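Local coordinates for protein phytoene synthase (Enterococcus hirae, PDB 5IYS) that probably condenses two farnesyl diphosphate molecules head to head into dehydrosqualene, and binds magnesium and two molecules of a farnesyl thiodiphosphate analogue, at residues A[43-48]-A[141-146]. Residues are numbered along the deposited sequence; the frame is centred on the assembly and turned at random.
Sequences QSVYAV and LMLLPL
A backbone bond of 2.8 Å from Leu-146 N to Leu-143 O links two leucines that both reach across to helix 39-60. Leu-146 straddles Ser-44, bringing its CD1 and CD2 each to 3.8 Å from Ser-44 CB. Ser-44 offers its CB to the leucine, while its hydroxyl, set beside its own backbone N (chi1 -62°), is hydrogen-bonded to Arg-40 O one turn back. Leu-146 CD1 also meets Val-45 CG2 at 3.9 Å. The two segments run antiparallel, illustrating how the all-helical isoprenoid synthase fold builds a hydrophobic pocket from the inner sides of packed helices; farther along, helix 39-60 carries Asp-56 and Asp-60, which bind magnesium. One branch of Leu-143, CD2, does the touching: it lies 3.7 Å from Val-48 CG1 and 4.1 Å from Val-45 CG2, the Val-45 and Leu-143 side chains crossing at about a right angle. Val-48 CG1, anti to its backbone N (chi1 170°), also packs 3.7 Å from Met-142 SD; the Met-142 side chain, extended beyond CG, also touches Phe-106 and Met-109 of helix 104-116. Both bound farnesyl thiodiphosphate molecules touch Leu-143, and one of them also touches Val-48.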
ATOM      1  N   GLN A  43      -2.353   1.927 -16.590  1.00 13.72           N
ATOM      2  CA  GLN A  43      -3.122   3.175 -16.401  1.00 15.44           C
ATOM      3  C   GLN A  43      -4.269   2.925 -15.429  1.00 15.00           C
ATOM      4  O   GLN A  43      -4.658   3.794 -14.680  1.00 12.73           O
ATOM      5  CB  GLN A  43      -3.740   3.572 -17.744  1.00 15.69           C
ATOM      6  CG  GLN A  43      -2.689   4.070 -18.741  1.00 22.12           C
ATOM      7  CD  GLN A  43      -3.322   4.338 -20.094  1.00 28.32           C
ATOM      8  OE1 GLN A  43      -3.820   3.426 -20.746  1.00 37.19           O
ATOM      9  NE2 GLN A  43      -3.374   5.598 -20.473  1.00 33.39           N
ATOM     10  N   SER A  44      -4.797   1.708 -15.439  1.00 15.07           N
ATOM     11  CA  SER A  44      -5.869   1.315 -14.525  1.00 14.87           C
ATOM     12  C   SER A  44      -5.348   1.312 -13.091  1.00 14.66           C
ATOM     13  O   SER A  44      -6.006   1.829 -12.205  1.00 13.75           O
ATOM     14  CB  SER A  44      -6.433  -0.056 -14.903  1.00 13.25           C
ATOM     15  OG  SER A  44      -7.011  -0.024 -16.215  1.00 13.58           O
ATOM     16  N   VAL A  45      -4.160   0.774 -12.865  1.00 12.75           N
ATOM     17  CA  VAL A  45      -3.552   0.873 -11.538  1.00 11.71           C
ATOM     18  C   VAL A  45      -3.389   2.335 -11.127  1.00 13.72           C
ATOM     19  O   VAL A  45      -3.531   2.672  -9.947  1.00 15.01           O
ATOM     20  CB  VAL A  45      -2.172   0.204 -11.503  1.00 12.79           C
ATOM     21  CG1 VAL A  45      -1.510   0.423 -10.132  1.00 12.67           C
ATOM     22  CG2 VAL A  45      -2.299  -1.363 -11.731  1.00 14.25           C
ATOM     23  N   TYR A  46      -2.909   3.171 -12.044  1.00 11.57           N
ATOM     24  CA  TYR A  46      -2.702   4.575 -11.677  1.00 12.99           C
ATOM     25  C   TYR A  46      -3.999   5.234 -11.213  1.00 13.42           C
ATOM     26  O   TYR A  46      -3.968   6.111 -10.363  1.00 11.65           O
ATOM     27  CB  TYR A  46      -2.105   5.332 -12.880  1.00 14.34           C
ATOM     28  CG  TYR A  46      -0.842   4.726 -13.471  1.00 14.72           C
ATOM     29  CD1 TYR A  46       0.026   3.965 -12.704  1.00 17.65           C
ATOM     30  CD2 TYR A  46      -0.455   5.044 -14.780  1.00 17.75           C
ATOM     31  CE1 TYR A  46       1.205   3.395 -13.283  1.00 19.79           C
ATOM     32  CE2 TYR A  46       0.742   4.563 -15.318  1.00 17.52           C
ATOM     33  CZ  TYR A  46       1.534   3.708 -14.587  1.00 22.91           C
ATOM     34  OH  TYR A  46       2.683   3.230 -15.183  1.00 20.72           O
ATOM     35  N   ALA A  47      -5.117   4.937 -11.871  1.00 14.44           N
ATOM     36  CA  ALA A  47      -6.396   5.469 -11.429  1.00 15.16           C
ATOM     37  C   ALA A  47      -6.684   5.031  -9.995  1.00 13.12           C
ATOM     38  O   ALA A  47      -7.252   5.795  -9.215  1.00 13.81           O
ATOM     39  CB  ALA A  47      -7.540   5.003 -12.387  1.00 13.89           C
ATOM     40  N   VAL A  48      -6.460   3.750  -9.704  1.00 13.00           N
ATOM     41  CA  VAL A  48      -6.724   3.238  -8.355  1.00 10.51           C
ATOM     42  C   VAL A  48      -5.789   3.880  -7.340  1.00 11.84           C
ATOM     43  O   VAL A  48      -6.240   4.311  -6.283  1.00 15.16           O
ATOM     44  CB  VAL A  48      -6.468   1.696  -8.279  1.00 12.78           C
ATOM     45  CG1 VAL A  48      -6.507   1.230  -6.809  1.00 13.42           C
ATOM     46  CG2 VAL A  48      -7.547   0.998  -9.080  1.00 10.14           C
ATOM     47  N   LEU A 141      -7.116  -5.860  -2.866  1.00 15.96           N
ATOM     48  CA  LEU A 141      -8.394  -6.264  -3.418  1.00 16.45           C
ATOM     49  C   LEU A 141      -8.899  -5.368  -4.530  1.00 16.77           C
ATOM     50  O   LEU A 141      -9.588  -5.839  -5.438  1.00 17.15           O
ATOM     51  CB  LEU A 141      -9.428  -6.376  -2.297  1.00 19.40           C
ATOM     52  CG  LEU A 141      -9.059  -7.421  -1.239  1.00 22.65           C
ATOM     53  CD1 LEU A 141     -10.297  -7.718  -0.389  1.00 27.26           C
ATOM     54  CD2 LEU A 141      -8.554  -8.680  -1.921  1.00 21.75           C
ATOM     55  N   MET A 142      -8.677  -4.056  -4.414  1.00 16.75           N
ATOM     56  CA  MET A 142      -9.001  -3.170  -5.524  1.00 16.59           C
ATOM     57  C   MET A 142      -8.317  -3.593  -6.812  1.00 17.35           C
ATOM     58  O   MET A 142      -8.924  -3.516  -7.891  1.00 18.77           O
ATOM     59  CB  MET A 142      -8.572  -1.726  -5.227  1.00 15.62           C
ATOM     60  CG  MET A 142      -9.211  -1.130  -4.010  1.00 18.19           C
ATOM     61  SD  MET A 142      -8.428   0.492  -3.690  1.00 21.33           S
ATOM     62  CE  MET A 142      -8.946   0.664  -1.985  1.00 22.00           C
ATOM     63  N   LEU A 143      -7.032  -3.931  -6.710  1.00 16.57           N
ATOM     64  CA  LEU A 143      -6.215  -4.267  -7.881  1.00 17.10           C
ATOM     65  C   LEU A 143      -6.352  -5.680  -8.442  1.00 19.19           C
ATOM     66  O   LEU A 143      -5.979  -5.943  -9.595  1.00 19.24           O
ATOM     67  CB  LEU A 143      -4.736  -4.021  -7.569  1.00 15.72           C
ATOM     68  CG  LEU A 143      -4.394  -2.564  -7.221  1.00 20.47           C
ATOM     69  CD1 LEU A 143      -2.916  -2.455  -6.860  1.00 20.45           C
ATOM     70  CD2 LEU A 143      -4.709  -1.654  -8.388  1.00 16.34           C
ATOM     71  N   LEU A 144      -6.828  -6.614  -7.630  1.00 16.77           N
ATOM     72  CA  LEU A 144      -6.812  -8.013  -8.050  1.00 16.51           C
ATOM     73  C   LEU A 144      -7.463  -8.253  -9.414  1.00 17.33           C
ATOM     74  O   LEU A 144      -6.985  -9.077 -10.193  1.00 17.86           O
ATOM     75  CB  LEU A 144      -7.513  -8.882  -7.008  1.00 18.87           C
ATOM     76  CG  LEU A 144      -6.638  -9.618  -5.982  1.00 25.15           C
ATOM     77  CD1 LEU A 144      -7.451 -10.621  -5.097  1.00 17.57           C
ATOM     78  CD2 LEU A 144      -5.499 -10.343  -6.695  1.00 22.40           C
ATOM     79  N   PRO A 145      -8.590  -7.581  -9.703  1.00 18.82           N
ATOM     80  CA  PRO A 145      -9.238  -7.918 -10.961  1.00 18.13           C
ATOM     81  C   PRO A 145      -8.405  -7.477 -12.161  1.00 19.45           C
ATOM     82  O   PRO A 145      -8.654  -7.929 -13.277  1.00 22.01           O
ATOM     83  CB  PRO A 145     -10.559  -7.130 -10.901  1.00 19.53           C
ATOM     84  CG  PRO A 145     -10.819  -6.945  -9.430  1.00 21.37           C
ATOM     85  CD  PRO A 145      -9.428  -6.688  -8.885  1.00 14.70           C
ATOM     86  N   LEU A 146      -7.415  -6.623 -11.948  1.00 15.76           N
ATOM     87  CA  LEU A 146      -6.489  -6.313 -13.047  1.00 21.29           C
ATOM     88  C   LEU A 146      -5.424  -7.371 -13.294  1.00 19.55           C
ATOM     89  O   LEU A 146      -4.656  -7.263 -14.259  1.00 18.13           O
ATOM     90  CB  LEU A 146      -5.805  -4.949 -12.867  1.00 19.04           C
ATOM     91  CG  LEU A 146      -6.730  -3.800 -12.453  1.00 18.62           C
ATOM     92  CD1 LEU A 146      -5.959  -2.534 -12.033  1.00 19.17           C
ATOM     93  CD2 LEU A 146      -7.659  -3.457 -13.586  1.00 16.78           C
TER